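Local coordinates for protein possible metal-dependent hydrolase (Veillonella parvula, PDB 3RPC) that binds two zinc ions in a fold of the metallo-beta-lactamase superfamily and is probably a metal-dependent hydrolase, its substrate being unknown, at residues T191-Q195 / H232-S236. Residues are numbered along the deposited sequence; the frame is centred on the assembly and turned at random.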
# COMPACT_ATOMS: atom_id res chain seq x y z
N THR A 191 -18.88 2.19 4.60
CA THR A 191 -19.18 1.33 5.75
C THR A 191 -20.30 0.33 5.50
O THR A 191 -20.88 -0.21 6.46
CB THR A 191 -19.52 2.17 7.00
OG1 THR A 191 -20.72 2.93 6.77
CG2 THR A 191 -18.39 3.12 7.33
N GLY A 192 -20.59 0.06 4.24
CA GLY A 192 -21.64 -0.88 3.88
C GLY A 192 -21.31 -2.35 4.08
O GLY A 192 -22.18 -3.20 3.89
N TYR A 193 -20.07 -2.67 4.46
CA TYR A 193 -19.71 -4.04 4.79
C TYR A 193 -20.13 -5.02 3.69
O TYR A 193 -20.86 -6.00 3.92
CB TYR A 193 -20.32 -4.42 6.14
CG TYR A 193 -19.62 -5.53 6.90
CD1 TYR A 193 -18.35 -5.35 7.42
CD2 TYR A 193 -20.27 -6.74 7.13
CE1 TYR A 193 -17.72 -6.37 8.14
CE2 TYR A 193 -19.66 -7.75 7.86
CZ TYR A 193 -18.39 -7.56 8.35
OH TYR A 193 -17.79 -8.58 9.07
N ALA A 194 -19.67 -4.73 2.47
CA ALA A 194 -19.93 -5.59 1.33
C ALA A 194 -19.32 -6.97 1.56
O ALA A 194 -18.16 -7.08 1.97
CB ALA A 194 -19.34 -4.95 0.07
N GLN A 195 -20.10 -8.01 1.28
CA GLN A 195 -19.65 -9.38 1.56
C GLN A 195 -19.78 -10.30 0.37
O GLN A 195 -20.63 -10.11 -0.51
CB GLN A 195 -20.41 -9.95 2.75
CG GLN A 195 -20.07 -9.26 4.04
CD GLN A 195 -20.58 -10.01 5.25
OE1 GLN A 195 -21.76 -9.98 5.55
NE2 GLN A 195 -19.68 -10.70 5.95
N HIS A 232 -24.72 -6.19 -2.24
CA HIS A 232 -23.95 -7.00 -1.29
C HIS A 232 -23.48 -6.29 -0.03
O HIS A 232 -22.80 -6.90 0.80
CB HIS A 232 -22.78 -7.72 -1.99
CG HIS A 232 -21.77 -6.81 -2.61
ND1 HIS A 232 -22.05 -5.52 -3.00
CD2 HIS A 232 -20.47 -7.02 -2.93
CE1 HIS A 232 -20.97 -4.97 -3.52
NE2 HIS A 232 -20.00 -5.86 -3.50
N THR A 233 -23.86 -5.03 0.14
CA THR A 233 -23.52 -4.30 1.36
C THR A 233 -24.46 -4.74 2.49
O THR A 233 -25.63 -4.33 2.55
CB THR A 233 -23.55 -2.78 1.13
OG1 THR A 233 -24.65 -2.43 0.27
CG2 THR A 233 -22.28 -2.36 0.45
N ALA A 234 -23.93 -5.58 3.37
CA ALA A 234 -24.70 -6.25 4.41
C ALA A 234 -24.97 -5.36 5.62
O ALA A 234 -25.71 -5.75 6.52
CB ALA A 234 -23.98 -7.51 4.84
N THR A 235 -24.37 -4.18 5.64
CA THR A 235 -24.60 -3.21 6.71
C THR A 235 -25.30 -1.99 6.11
O THR A 235 -24.77 -1.35 5.20
CB THR A 235 -23.29 -2.80 7.37
OG1 THR A 235 -22.73 -3.94 8.05
CG2 THR A 235 -23.52 -1.66 8.37
N SER A 236 -26.48 -1.68 6.64
CA SER A 236 -27.35 -0.63 6.11
C SER A 236 -27.23 0.65 6.93
O SER A 236 -26.61 0.67 7.99
CB SER A 236 -28.80 -1.10 6.18
OG SER A 236 -29.18 -1.29 7.53
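Beside the dinuclear zinc site of this metallo-beta-lactamase fold, two loops that follow neighbouring parallel strands are laced together by backbone hydrogen bonds, with Ala194 and Thr233 forming a single beta bridge. Gln195 N donates to His232 O, Ala234 N to Tyr193 O and Thr235 N to Gly192 O, the last at 3.0 Å. Ala194 CA adds a C-H...O contact to His232 O, which thus meets two consecutive residues of 191-195.

On one flank the imidazole of His232 lies against Ala194: the methyl CB sits over the ring centre, 3.8 Å from the centroid, in a CH-pi contact. A chi1 of 62°, with CG between the backbone N and the carbonyl carbon, swings the ring to this position. The His232 side chain is about 6 Å from a zinc ion but is not among the residues that bind the metals. Gln195 O borders the edge of the same ring. The side chain of Thr233 lies along the Gly192 carbonyl, CB 3.1 Å from Gly192 O and the CG2 methyl a little farther. The Thr235 side chain meets Tyr193 at the root of the phenol, with OG1 3.1 Å from Tyr193 CB, while its CG2 methyl rests near Thr191 O. Farther out, Ala234 CB touches OE1 of Gln195; NE2 of the same amide is hydrogen-bonded to Asp201 O.

Phe39 meets the His232 ring with its plane inclined. Segment 191-195 leaves strand 186-190, Thr191 still bonding to Val225 at the end of strand 221-225; Ser236 N-caps helix 237-246, whose Val240 packs against both Thr191 and Thr235.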